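Local coordinates for protein tryptophanyl-tRNA synthetase (PDB 3HV0) that probably joins L-tryptophan to tRNA(Trp) at the expense of ATP, as a class I aminoacyl-tRNA synthetase, and is captured here with tryptophan bound, at residues A[29-34]-A[57-62]; A[130-135]-A[154-159]; A[206-211]-A[244-249]; A[291-296]-A[314-319]. All blocks are in the same frame, centred on the assembly; numbering follows the deposited sequence.

Interaction 1 of 4, residues A[29-34]-A[57-62]; sequences KLITKD and LSHRDF
A short antiparallel ladder at the outer end of the mixed sheet joins Lys29 and Leu30, an outermost strand, to Ser58 and His59 of strand 56-60. Lys29 and His59 form the hydrogen-bonded pair. Lys29 N gives to His59 O at 3.1 Å, and His59 N gives to Lys29 O at 2.9 Å. Leu30 and Ser58 form the next, non-hydrogen-bonded pair. Past it, Ile31 N binds Leu57 O at 2.9 Å. Lys29 O takes a second donor, Ser58 OG, at 3.3 Å. This hydroxyl stands anti to its own backbone N (chi1 -151°) and comes in well above the carbonyl plane.

The imidazole of His59 lies against Lys29, with NE2 3.3 Å from Lys29 CB. Leu30 O lies at the ring edge. Phe62 N donates to His59 ND1 at 3.3 Å, close to the ring plane, which helps set the turn of the ring. Ile31 lays its CD1 branch over the backbone of the neighbouring strand, 3.4 Å from Ser58 N. Leu57 and Ser58 both face His253 of strand 250-254, a classic beta bulge. Thr32 then caps the helix that follows.

The short edge strand is thus held mainly by backbone bonds. The bond from Phe62 N suggests that His59 ND1 acts as acceptor, consistent with a neutral ring protonated on NE2.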
loop_
_atom_site.group_PDB
_atom_site.type_symbol
_atom_site.label_atom_id
_atom_site.label_comp_id
_atom_site.label_asym_id
_atom_site.label_seq_id
_atom_site.Cartn_x
_atom_site.Cartn_y
_atom_site.Cartn_z
ATOM N N LYS A 29 30.739 7.688 0.154
ATOM C CA LYS A 29 32.090 7.900 -0.351
ATOM C C LYS A 29 32.067 9.136 -1.244
ATOM O O LYS A 29 31.090 9.380 -1.936
ATOM C CB LYS A 29 32.556 6.684 -1.162
ATOM C CG LYS A 29 33.391 5.682 -0.383
ATOM C CD LYS A 29 33.155 4.242 -0.848
ATOM C CE LYS A 29 33.873 3.225 0.063
ATOM N NZ LYS A 29 33.076 1.964 0.275
ATOM N N LEU A 30 33.138 9.914 -1.226
ATOM C CA LEU A 30 33.281 11.000 -2.176
ATOM C C LEU A 30 33.712 10.462 -3.537
ATOM O O LEU A 30 34.465 9.496 -3.640
ATOM C CB LEU A 30 34.257 12.052 -1.670
ATOM C CG LEU A 30 33.611 13.248 -0.974
ATOM C CD1 LEU A 30 32.594 12.815 0.059
ATOM C CD2 LEU A 30 34.682 14.135 -0.356
ATOM N N ILE A 31 33.215 11.112 -4.581
ATOM C CA ILE A 31 33.426 10.702 -5.956
ATOM C C ILE A 31 34.854 11.101 -6.321
ATOM O O ILE A 31 35.250 12.252 -6.139
ATOM C CB ILE A 31 32.368 11.362 -6.886
ATOM C CG1 ILE A 31 30.947 10.890 -6.515
ATOM C CG2 ILE A 31 32.628 11.031 -8.333
ATOM C CD1 ILE A 31 29.832 11.622 -7.230
ATOM N N THR A 32 35.636 10.142 -6.797
ATOM C CA THR A 32 37.056 10.358 -7.019
ATOM C C THR A 32 37.352 10.668 -8.477
ATOM O O THR A 32 36.637 10.248 -9.368
ATOM C CB THR A 32 37.872 9.121 -6.593
ATOM O OG1 THR A 32 37.484 7.987 -7.376
ATOM C CG2 THR A 32 37.644 8.806 -5.133
ATOM N N LYS A 33 38.427 11.406 -8.716
ATOM C CA LYS A 33 38.849 11.690 -10.081
ATOM C C LYS A 33 39.029 10.387 -10.837
ATOM O O LYS A 33 38.570 10.261 -11.969
ATOM C CB LYS A 33 40.121 12.540 -10.125
ATOM C CG LYS A 33 39.835 14.042 -10.268
ATOM C CD LYS A 33 41.010 14.801 -10.847
ATOM C CE LYS A 33 40.591 16.172 -11.371
ATOM N NZ LYS A 33 40.239 17.121 -10.283
ATOM N N ASP A 34 39.663 9.411 -10.193
ATOM C CA ASP A 34 39.774 8.083 -10.765
ATOM C C ASP A 34 38.399 7.607 -11.230
ATOM O O ASP A 34 38.202 7.298 -12.399
ATOM C CB ASP A 34 40.385 7.114 -9.754
ATOM C CG ASP A 34 41.864 7.405 -9.473
ATOM O OD1 ASP A 34 42.425 8.350 -10.075
ATOM O OD2 ASP A 34 42.471 6.682 -8.645
ATOM N N LEU A 57 28.586 14.924 -5.477
ATOM C CA LEU A 57 29.865 14.743 -4.789
ATOM C C LEU A 57 30.054 13.366 -4.160
ATOM O O LEU A 57 31.161 13.015 -3.785
ATOM C CB LEU A 57 30.048 15.806 -3.707
ATOM C CG LEU A 57 28.945 16.130 -2.691
ATOM C CD1 LEU A 57 27.848 15.099 -2.591
ATOM C CD2 LEU A 57 29.528 16.365 -1.321
ATOM N N SER A 58 28.975 12.588 -4.075
ATOM C CA SER A 58 28.914 11.455 -3.174
ATOM C C SER A 58 28.258 10.248 -3.842
ATOM O O SER A 58 27.484 10.413 -4.783
ATOM C CB SER A 58 28.128 11.874 -1.934
ATOM O OG SER A 58 28.552 11.144 -0.813
ATOM N N HIS A 59 28.580 9.041 -3.362
ATOM C CA HIS A 59 27.991 7.814 -3.902
ATOM C C HIS A 59 27.996 6.623 -2.937
ATOM O O HIS A 59 28.695 6.615 -1.934
ATOM C CB HIS A 59 28.711 7.412 -5.174
ATOM C CG HIS A 59 30.080 6.854 -4.938
ATOM N ND1 HIS A 59 30.379 5.518 -5.104
ATOM C CD2 HIS A 59 31.223 7.446 -4.520
ATOM C CE1 HIS A 59 31.652 5.319 -4.815
ATOM N NE2 HIS A 59 32.183 6.471 -4.454
ATOM N N ARG A 60 27.175 5.631 -3.260
ATOM C CA ARG A 60 27.259 4.278 -2.713
ATOM C C ARG A 60 27.315 3.290 -3.870
ATOM O O ARG A 60 26.394 3.214 -4.671
ATOM C CB ARG A 60 26.034 3.966 -1.863
ATOM C CG ARG A 60 25.838 4.934 -0.743
ATOM C CD ARG A 60 24.756 4.510 0.245
ATOM N NE ARG A 60 25.260 4.731 1.602
ATOM C CZ ARG A 60 24.561 5.215 2.623
ATOM N NH1 ARG A 60 23.282 5.534 2.484
ATOM N NH2 ARG A 60 25.148 5.369 3.799
ATOM N N ASP A 61 28.416 2.556 -3.962
ATOM C CA ASP A 61 28.610 1.496 -4.957
ATOM C C ASP A 61 28.342 1.946 -6.385
ATOM O O ASP A 61 27.848 1.153 -7.195
ATOM C CB ASP A 61 27.749 0.261 -4.627
ATOM C CG ASP A 61 28.203 -0.462 -3.364
ATOM O OD1 ASP A 61 29.295 -0.195 -2.839
ATOM O OD2 ASP A 61 27.450 -1.315 -2.885
ATOM N N PHE A 62 28.642 3.211 -6.681
ATOM C CA PHE A 62 28.686 3.689 -8.056
ATOM C C PHE A 62 29.783 2.951 -8.822
ATOM O O PHE A 62 29.650 2.721 -10.007
ATOM C CB PHE A 62 28.928 5.201 -8.103
ATOM C CG PHE A 62 28.996 5.777 -9.506
ATOM C CD1 PHE A 62 27.870 5.822 -10.317
ATOM C CD2 PHE A 62 30.183 6.283 -10.003
ATOM C CE1 PHE A 62 27.933 6.343 -11.591
ATOM C CE2 PHE A 62 30.251 6.812 -11.287
ATOM C CZ PHE A 62 29.131 6.831 -12.083
#

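Interaction 2 of 4, residues A[130-135]-A[154-159]; sequences ETHNYA and IFTNLE
The imidazole of His132 meets the other segment with its edge. Glu159 OE2 lies near the ring plane, 3.5 Å from His132 CE1 and 3.7 Å from His132 NE2. The carboxylate is turned steeply against the ring, with the two planes 77° apart. Thr156 OG1 also lies near the ring plane but comes from a different direction, 4.2 Å from His132 CE1. Leu158 CB approaches the ring obliquely, 4.4 Å from His132 ND1. Outside the segments, the ring of Tyr136 also meets His132, with the planes at about 50°.

CG of His132 is anti to the backbone N (chi1 -173°), which carries the ring across to the start of the next helix. The side chain of Glu159 is extended beyond CG and crosses that of His132 at about a right angle. The other oxygen of Glu159, OE1, is bound by the hydroxyl of Tyr136. A turn along the helix, Ala135 CB packs on Thr156 CG2 at 4.0 Å.

Thr156 is the N-cap of helix 157-174. Its OG1 accepts a weak bond from Glu159 N at 3.2 Å, so one residue ends the strand, caps the helix and packs on Ala135. Leu158 also reaches Tyr165 of the second subunit.

Helix 128-143 here packs against the point where strand 152-156 passes into helix 157-174. This alternation of helices and parallel strands is typical of the Rossmann-type catalytic domain of class I synthetases.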
loop_
_atom_site.group_PDB
_atom_site.type_symbol
_atom_site.label_atom_id
_atom_site.label_comp_id
_atom_site.label_asym_id
_atom_site.label_seq_id
_atom_site.Cartn_x
_atom_site.Cartn_y
_atom_site.Cartn_z
ATOM N N GLU A 130 -5.357 17.191 -5.581
ATOM C CA GLU A 130 -4.357 18.206 -5.898
ATOM C C GLU A 130 -3.009 17.591 -6.235
ATOM O O GLU A 130 -2.342 18.006 -7.187
ATOM C CB GLU A 130 -4.194 19.168 -4.729
ATOM C CG GLU A 130 -5.439 20.062 -4.485
ATOM C CD GLU A 130 -5.336 20.863 -3.209
ATOM O OE1 GLU A 130 -5.097 20.279 -2.139
ATOM O OE2 GLU A 130 -5.496 22.084 -3.272
ATOM N N THR A 131 -2.618 16.601 -5.433
ATOM C CA THR A 131 -1.357 15.912 -5.593
ATOM C C THR A 131 -1.293 15.133 -6.899
ATOM O O THR A 131 -0.230 15.000 -7.512
ATOM C CB THR A 131 -1.104 14.927 -4.434
ATOM O OG1 THR A 131 -1.396 15.561 -3.193
ATOM C CG2 THR A 131 0.331 14.599 -4.397
ATOM N N HIS A 132 -2.442 14.620 -7.314
ATOM C CA HIS A 132 -2.516 13.840 -8.534
ATOM C C HIS A 132 -2.364 14.776 -9.715
ATOM O O HIS A 132 -1.554 14.496 -10.599
ATOM C CB HIS A 132 -3.832 13.062 -8.588
ATOM C CG HIS A 132 -3.923 12.110 -9.732
ATOM N ND1 HIS A 132 -3.114 11.001 -9.841
ATOM C CD2 HIS A 132 -4.722 12.105 -10.828
ATOM C CE1 HIS A 132 -3.405 10.355 -10.957
ATOM N NE2 HIS A 132 -4.380 11.003 -11.575
ATOM N N ASN A 133 -3.116 15.890 -9.716
ATOM C CA ASN A 133 -2.979 16.924 -10.757
ATOM C C ASN A 133 -1.579 17.546 -10.811
ATOM O O ASN A 133 -1.024 17.762 -11.913
ATOM C CB ASN A 133 -4.009 18.034 -10.577
ATOM C CG ASN A 133 -5.445 17.538 -10.719
ATOM O OD1 ASN A 133 -5.709 16.488 -11.321
ATOM N ND2 ASN A 133 -6.383 18.296 -10.161
ATOM N N TYR A 134 -1.020 17.841 -9.631
ATOM C CA TYR A 134 0.299 18.433 -9.539
ATOM C C TYR A 134 1.317 17.448 -10.105
ATOM O O TYR A 134 2.333 17.850 -10.673
ATOM C CB TYR A 134 0.695 18.701 -8.101
ATOM C CG TYR A 134 0.064 19.858 -7.376
ATOM C CD1 TYR A 134 -0.838 20.727 -7.990
ATOM C CD2 TYR A 134 0.389 20.085 -6.040
ATOM C CE1 TYR A 134 -1.414 21.786 -7.276
ATOM C CE2 TYR A 134 -0.178 21.127 -5.317
ATOM C CZ TYR A 134 -1.070 21.982 -5.937
ATOM O OH TYR A 134 -1.613 23.012 -5.207
ATOM N N ALA A 135 1.058 16.156 -9.888
ATOM C CA ALA A 135 1.866 15.098 -10.469
ATOM C C ALA A 135 1.892 15.182 -11.986
ATOM O O ALA A 135 2.960 15.109 -12.586
ATOM C CB ALA A 135 1.361 13.749 -10.045
ATOM N N ILE A 154 7.717 6.757 -16.824
ATOM C CA ILE A 154 7.311 7.655 -15.747
ATOM C C ILE A 154 5.967 7.163 -15.219
ATOM O O ILE A 154 5.173 6.607 -15.985
ATOM C CB ILE A 154 7.197 9.112 -16.245
ATOM C CG1 ILE A 154 8.445 9.474 -17.078
ATOM C CG2 ILE A 154 6.959 10.087 -15.061
ATOM C CD1 ILE A 154 8.531 10.942 -17.557
ATOM N N PHE A 155 5.725 7.350 -13.918
ATOM C CA PHE A 155 4.505 6.879 -13.305
ATOM C C PHE A 155 4.213 7.560 -11.967
ATOM O O PHE A 155 5.131 7.991 -11.245
ATOM C CB PHE A 155 4.591 5.359 -13.079
ATOM C CG PHE A 155 5.661 4.941 -12.099
ATOM C CD1 PHE A 155 6.956 4.675 -12.530
ATOM C CD2 PHE A 155 5.367 4.813 -10.741
ATOM C CE1 PHE A 155 7.929 4.293 -11.631
ATOM C CE2 PHE A 155 6.334 4.446 -9.842
ATOM C CZ PHE A 155 7.625 4.186 -10.289
ATOM N N THR A 156 2.928 7.634 -11.625
ATOM C CA THR A 156 2.530 8.081 -10.299
ATOM C C THR A 156 2.260 6.870 -9.416
ATOM O O THR A 156 1.812 5.832 -9.899
ATOM C CB THR A 156 1.249 8.947 -10.322
ATOM O OG1 THR A 156 0.073 8.116 -10.400
ATOM C CG2 THR A 156 1.291 9.975 -11.454
ATOM N N ASN A 157 2.492 7.008 -8.118
ATOM C CA ASN A 157 2.209 5.920 -7.208
ATOM C C ASN A 157 0.722 5.540 -7.209
ATOM O O ASN A 157 0.392 4.376 -7.105
ATOM C CB ASN A 157 2.684 6.242 -5.794
ATOM C CG ASN A 157 4.166 6.096 -5.625
ATOM O OD1 ASN A 157 4.824 5.412 -6.394
ATOM N ND2 ASN A 157 4.707 6.752 -4.619
ATOM N N LEU A 158 -0.176 6.497 -7.352
ATOM C CA LEU A 158 -1.593 6.142 -7.359
ATOM C C LEU A 158 -1.942 5.229 -8.540
ATOM O O LEU A 158 -2.904 4.462 -8.485
ATOM C CB LEU A 158 -2.498 7.385 -7.331
ATOM C CG LEU A 158 -2.721 8.017 -5.935
ATOM C CD1 LEU A 158 -3.962 8.907 -5.902
ATOM C CD2 LEU A 158 -2.891 6.989 -4.870
ATOM N N GLU A 159 -1.154 5.303 -9.609
ATOM C CA GLU A 159 -1.492 4.536 -10.790
ATOM C C GLU A 159 -0.713 3.256 -10.968
ATOM O O GLU A 159 -1.189 2.379 -11.656
ATOM C CB GLU A 159 -1.428 5.419 -12.011
ATOM C CG GLU A 159 -2.706 6.227 -12.135
ATOM C CD GLU A 159 -2.660 7.254 -13.210
ATOM O OE1 GLU A 159 -1.591 7.445 -13.824
ATOM O OE2 GLU A 159 -3.713 7.880 -13.433
#

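Interaction 3 of 4, residues A[206-211]-A[244-249]; sequences FSSSFP and LGYLKP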
loop_
_atom_site.group_PDB
_atom_site.type_symbol
_atom_site.label_atom_id
_atom_site.label_comp_id
_atom_site.label_asym_id
_atom_site.label_seq_id
_atom_site.Cartn_x
_atom_site.Cartn_y
_atom_site.Cartn_z
ATOM N N PHE A 206 14.415 -1.945 -7.071
ATOM C CA PHE A 206 14.584 -3.365 -7.421
ATOM C C PHE A 206 13.906 -3.647 -8.738
ATOM O O PHE A 206 12.753 -3.264 -8.920
ATOM C CB PHE A 206 13.952 -4.300 -6.398
ATOM C CG PHE A 206 14.515 -4.188 -5.019
ATOM C CD1 PHE A 206 15.857 -4.373 -4.800
ATOM C CD2 PHE A 206 13.687 -3.966 -3.937
ATOM C CE1 PHE A 206 16.381 -4.280 -3.531
ATOM C CE2 PHE A 206 14.202 -3.893 -2.669
ATOM C CZ PHE A 206 15.555 -4.032 -2.463
ATOM N N SER A 207 14.598 -4.376 -9.608
ATOM C CA SER A 207 14.142 -4.638 -10.963
ATOM C C SER A 207 12.900 -5.504 -11.013
ATOM O O SER A 207 12.150 -5.439 -11.973
ATOM C CB SER A 207 15.254 -5.323 -11.777
ATOM O OG SER A 207 15.541 -6.611 -11.277
ATOM N N SER A 208 12.712 -6.343 -9.994
ATOM C CA SER A 208 11.480 -7.096 -9.884
ATOM C C SER A 208 10.259 -6.155 -10.014
ATOM O O SER A 208 9.255 -6.536 -10.611
ATOM C CB SER A 208 11.411 -7.901 -8.572
ATOM O OG SER A 208 11.380 -7.053 -7.424
ATOM N N SER A 209 10.360 -4.930 -9.507
ATOM C CA SER A 209 9.197 -4.012 -9.485
ATOM C C SER A 209 8.760 -3.486 -10.850
ATOM O O SER A 209 7.805 -2.703 -10.936
ATOM C CB SER A 209 9.468 -2.849 -8.563
ATOM O OG SER A 209 9.466 -3.312 -7.233
ATOM N N PHE A 210 9.461 -3.910 -11.903
ATOM C CA PHE A 210 9.120 -3.535 -13.275
ATOM C C PHE A 210 9.158 -4.772 -14.162
ATOM O O PHE A 210 10.035 -4.901 -15.007
ATOM C CB PHE A 210 10.079 -2.456 -13.814
ATOM C CG PHE A 210 10.066 -1.193 -13.021
ATOM C CD1 PHE A 210 9.079 -0.240 -13.235
ATOM C CD2 PHE A 210 11.004 -0.968 -12.031
ATOM C CE1 PHE A 210 9.043 0.931 -12.491
ATOM C CE2 PHE A 210 10.964 0.200 -11.286
ATOM C CZ PHE A 210 9.986 1.148 -11.518
ATOM N N PRO A 211 8.198 -5.693 -13.960
ATOM C CA PRO A 211 8.138 -6.903 -14.786
ATOM C C PRO A 211 8.019 -6.632 -16.299
ATOM O O PRO A 211 8.561 -7.404 -17.094
ATOM C CB PRO A 211 6.895 -7.632 -14.251
ATOM C CG PRO A 211 6.106 -6.597 -13.549
ATOM C CD PRO A 211 7.082 -5.632 -13.006
ATOM N N LEU A 244 16.151 -10.352 0.804
ATOM C CA LEU A 244 15.146 -10.667 -0.207
ATOM C C LEU A 244 15.782 -11.370 -1.410
ATOM O O LEU A 244 15.093 -11.714 -2.367
ATOM C CB LEU A 244 14.450 -9.379 -0.668
ATOM C CG LEU A 244 13.762 -8.547 0.442
ATOM C CD1 LEU A 244 13.295 -7.226 -0.071
ATOM C CD2 LEU A 244 12.594 -9.276 1.071
ATOM N N GLY A 245 17.093 -11.575 -1.360
ATOM C CA GLY A 245 17.830 -12.133 -2.491
ATOM C C GLY A 245 17.889 -11.222 -3.687
ATOM O O GLY A 245 17.943 -11.699 -4.818
ATOM N N TYR A 246 17.878 -9.914 -3.418
ATOM C CA TYR A 246 17.871 -8.861 -4.438
ATOM C C TYR A 246 19.217 -8.122 -4.414
ATOM O O TYR A 246 19.933 -8.164 -3.412
ATOM C CB TYR A 246 16.747 -7.853 -4.178
ATOM C CG TYR A 246 15.307 -8.297 -4.466
ATOM C CD1 TYR A 246 15.003 -9.507 -5.087
ATOM C CD2 TYR A 246 14.243 -7.470 -4.117
ATOM C CE1 TYR A 246 13.678 -9.878 -5.345
ATOM C CE2 TYR A 246 12.939 -7.824 -4.367
ATOM C CZ TYR A 246 12.658 -9.025 -4.981
ATOM O OH TYR A 246 11.337 -9.332 -5.205
ATOM N N LEU A 247 19.554 -7.455 -5.524
ATOM C CA LEU A 247 20.745 -6.618 -5.596
ATOM C C LEU A 247 20.549 -5.342 -4.794
ATOM O O LEU A 247 19.440 -4.793 -4.747
ATOM C CB LEU A 247 21.060 -6.234 -7.037
ATOM C CG LEU A 247 21.447 -7.362 -7.975
ATOM C CD1 LEU A 247 21.802 -6.773 -9.330
ATOM C CD2 LEU A 247 22.607 -8.154 -7.404
ATOM N N LYS A 248 21.630 -4.890 -4.156
ATOM C CA LYS A 248 21.666 -3.588 -3.509
ATOM C C LYS A 248 21.693 -2.528 -4.604
ATOM O O LYS A 248 22.526 -2.619 -5.522
ATOM C CB LYS A 248 22.926 -3.455 -2.665
ATOM C CG LYS A 248 22.963 -4.273 -1.383
ATOM C CD LYS A 248 24.334 -4.115 -0.742
ATOM C CE LYS A 248 24.420 -4.748 0.643
ATOM N NZ LYS A 248 24.109 -3.731 1.711
ATOM N N PRO A 249 20.789 -1.534 -4.539
ATOM C CA PRO A 249 20.866 -0.450 -5.511
ATOM C C PRO A 249 22.034 0.482 -5.185
ATOM O O PRO A 249 22.395 0.659 -4.024
ATOM C CB PRO A 249 19.548 0.278 -5.320
ATOM C CG PRO A 249 19.243 0.098 -3.906
ATOM C CD PRO A 249 19.721 -1.285 -3.555
#
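Phe206 and Tyr246 carry this contact, with Ser208 beside them. The two rings form an edge-to-face pair. Tyr246 turns its edge to a face of Phe206 and sets CD2 over the ring centre, 3.4 Å from Phe206 CG. The centroids are 4.8 Å apart and the planes meet at 57°. Tyr246 CG lies beside the backbone N (chi1 -73°), a setting that lets the ring run past Phe206 toward Ser208. At the edge of Phe206, near its plane, Leu247 O comes within 3.3 Å of CE1. Leu244 CD1 and Pro249 CD approach the same ring obliquely, and Val237 of helix 231-240 adds to its packing.

Ser208 OG stands 3.2 Å from Tyr246 OH. Both hydroxyls are tied to Asp167 of helix 157-174: Ser208 OG to OD2, Tyr246 OH to OD1. Ser209 OG also binds OD2. One carboxylate therefore gathers the polar ends from the two loops.

The chemistry is divided. An aromatic, apolar part lies round Phe206, while the hydroxyls and Asp167 form a polar end. The polarised ring-edge C-H groups of Phe206 probably suit the carbonyl of Leu247, and the hydroxyls would be expected to stabilise Asp167 as an anion.

Interaction 4 of 4, residues A[291-296]-A[314-319]; sequences KYAFSG and DVSWQY
The backbone leaving helix 282-292 runs past the first turn of helix 315-323, and Val315 N gives a nearly straight bond to Phe294 O (2.9 Å, 174° at the hydrogen). Farther along, Gly296 and Asp314 have their CA atoms 4.2 Å apart.

Asp314 is the central side chain. Its CG lies anti to the backbone N (chi1 -170°), and the two carboxylate oxygens then serve different sides. OD1 takes Gly296 N at 2.9 Å, on its anti side. OD2 takes Trp317 N at 2.7 Å, which makes Asp314 the N-cap of the helix. The hydroxyl of Tyr337 also binds OD1. A buried carboxylate is thus held by several donors, and the helix start would be expected to favour its negative charge. Ser295 OG stands nearby, but its stronger partner is Ser344 OG.

A water closes the polar group. The water O donates to Phe294 O and, at 3.0 Å, to Asp314 OD1, and accepts from Ser316 OG. Beside it the packing is apolar: Val315 CG2 lies 3.5 Å from Phe294 CB. Ala293 CB faces Ser316 OG at 4.0 Å.

Helix 344-367 packs behind, with Ile347 on Asp314 and both Lys348 and Leu351 on Ser316. Helix 327-339 touches Trp317 through Leu330 and Ile333. The contact therefore joins the end of helix 282-292 to the start of helix 315-323, among helices 327-339 and 344-367 and the loops at Pro258 and Leu311.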
loop_
_atom_site.group_PDB
_atom_site.type_symbol
_atom_site.label_atom_id
_atom_site.label_comp_id
_atom_site.label_asym_id
_atom_site.label_seq_id
_atom_site.Cartn_x
_atom_site.Cartn_y
_atom_site.Cartn_z
ATOM N N LYS A 291 15.420 40.371 -4.158
ATOM C CA LYS A 291 14.795 40.502 -2.841
ATOM C C LYS A 291 15.152 39.349 -1.894
ATOM O O LYS A 291 15.484 39.581 -0.734
ATOM C CB LYS A 291 13.268 40.603 -2.985
ATOM N N TYR A 292 15.101 38.118 -2.391
ATOM C CA TYR A 292 15.212 36.922 -1.536
ATOM C C TYR A 292 16.567 36.195 -1.617
ATOM O O TYR A 292 16.821 35.277 -0.827
ATOM C CB TYR A 292 14.093 35.910 -1.875
ATOM C CG TYR A 292 12.670 36.396 -1.630
ATOM C CD1 TYR A 292 12.102 36.350 -0.359
ATOM C CD2 TYR A 292 11.883 36.881 -2.680
ATOM C CE1 TYR A 292 10.794 36.792 -0.135
ATOM C CE2 TYR A 292 10.576 37.328 -2.464
ATOM C CZ TYR A 292 10.039 37.279 -1.187
ATOM O OH TYR A 292 8.750 37.715 -0.951
ATOM N N ALA A 293 17.416 36.574 -2.574
ATOM C CA ALA A 293 18.709 35.901 -2.770
ATOM C C ALA A 293 19.752 36.488 -1.841
ATOM O O ALA A 293 20.184 37.616 -2.035
ATOM C CB ALA A 293 19.168 36.025 -4.215
ATOM N N PHE A 294 20.158 35.716 -0.837
ATOM C CA PHE A 294 21.121 36.192 0.156
ATOM C C PHE A 294 22.477 36.535 -0.484
ATOM O O PHE A 294 23.120 35.689 -1.106
ATOM C CB PHE A 294 21.310 35.148 1.263
ATOM C CG PHE A 294 22.064 35.664 2.460
ATOM C CD1 PHE A 294 21.388 36.273 3.511
ATOM C CD2 PHE A 294 23.449 35.536 2.540
ATOM C CE1 PHE A 294 22.076 36.752 4.620
ATOM C CE2 PHE A 294 24.145 36.014 3.642
ATOM C CZ PHE A 294 23.457 36.624 4.686
ATOM N N SER A 295 22.897 37.787 -0.325
ATOM C CA SER A 295 24.162 38.263 -0.878
ATOM C C SER A 295 25.300 38.013 0.105
ATOM O O SER A 295 25.093 37.996 1.319
ATOM C CB SER A 295 24.076 39.764 -1.204
ATOM O OG SER A 295 25.199 40.204 -1.956
ATOM N N GLY A 296 26.498 37.813 -0.438
ATOM C CA GLY A 296 27.721 37.720 0.358
ATOM C C GLY A 296 28.541 39.004 0.324
ATOM O O GLY A 296 29.573 39.106 1.002
ATOM N N ASP A 314 27.223 33.703 -0.628
ATOM C CA ASP A 314 26.483 34.339 -1.725
ATOM C C ASP A 314 25.671 33.322 -2.545
ATOM O O ASP A 314 26.229 32.460 -3.234
ATOM C CB ASP A 314 27.411 35.143 -2.639
ATOM C CG ASP A 314 26.639 36.009 -3.628
ATOM O OD1 ASP A 314 26.327 37.183 -3.313
ATOM O OD2 ASP A 314 26.323 35.508 -4.724
ATOM N N VAL A 315 24.349 33.449 -2.460
ATOM C CA VAL A 315 23.422 32.509 -3.072
ATOM C C VAL A 315 23.469 32.609 -4.585
ATOM O O VAL A 315 23.291 31.620 -5.287
ATOM C CB VAL A 315 21.966 32.749 -2.591
ATOM C CG1 VAL A 315 20.976 31.827 -3.339
ATOM C CG2 VAL A 315 21.858 32.556 -1.062
ATOM N N SER A 316 23.704 33.811 -5.094
ATOM C CA SER A 316 23.790 34.015 -6.537
ATOM C C SER A 316 25.034 33.340 -7.130
ATOM O O SER A 316 24.959 32.731 -8.188
ATOM C CB SER A 316 23.745 35.508 -6.886
ATOM O OG SER A 316 22.490 36.083 -6.529
ATOM N N TRP A 317 26.168 33.423 -6.442
ATOM C CA TRP A 317 27.389 32.751 -6.916
ATOM C C TRP A 317 27.212 31.231 -6.997
ATOM O O TRP A 317 27.553 30.597 -8.003
ATOM C CB TRP A 317 28.571 33.092 -6.016
ATOM C CG TRP A 317 29.762 32.210 -6.236
ATOM C CD1 TRP A 317 30.261 31.289 -5.365
ATOM C CD2 TRP A 317 30.587 32.140 -7.410
ATOM N NE1 TRP A 317 31.349 30.654 -5.913
ATOM C CE2 TRP A 317 31.571 31.156 -7.170
ATOM C CE3 TRP A 317 30.593 32.813 -8.636
ATOM C CZ2 TRP A 317 32.553 30.829 -8.112
ATOM C CZ3 TRP A 317 31.567 32.484 -9.569
ATOM C CH2 TRP A 317 32.532 31.503 -9.301
ATOM N N GLN A 318 26.671 30.664 -5.924
ATOM C CA GLN A 318 26.392 29.236 -5.842
ATOM C C GLN A 318 25.385 28.759 -6.904
ATOM O O GLN A 318 25.462 27.625 -7.346
ATOM C CB GLN A 318 25.890 28.869 -4.439
ATOM N N TYR A 319 24.453 29.618 -7.319
ATOM C CA TYR A 319 23.529 29.281 -8.416
ATOM C C TYR A 319 24.230 29.195 -9.771
ATOM O O TYR A 319 23.962 28.292 -10.557
ATOM C CB TYR A 319 22.412 30.314 -8.534
ATOM C CG TYR A 319 21.143 29.946 -7.827
ATOM C CD1 TYR A 319 21.095 29.873 -6.447
ATOM C CD2 TYR A 319 19.985 29.683 -8.539
ATOM C CE1 TYR A 319 19.936 29.547 -5.790
ATOM C CE2 TYR A 319 18.814 29.359 -7.896
ATOM C CZ TYR A 319 18.791 29.297 -6.516
ATOM O OH TYR A 319 17.618 28.971 -5.862
HETATM O O HOH W 1 23.387 37.194 -3.859
#

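Overall arrangement
Interactions 1 and 2 lie at the two outermost strands of the same sheet, on opposite sides of the chain's centre and 32 Å apart between centres. Interaction 1 is mainly backbone pairing, while interaction 2 has no hydrogen bond between its segments. Interaction 3 is a loop contact with aromatic packing, and it touches interaction 2: Phe155 CE1 is 3.6 Å from Phe210 CE1. Both also involve helix 157-174. Interaction 4 stands apart among helices, its centre 42 Å from that of interaction 3, and relies on a capping carboxylate and a water. All are partly buried, but interaction 3 has no exposed touching residue, interactions 2 and 4 have one each and interaction 1 two.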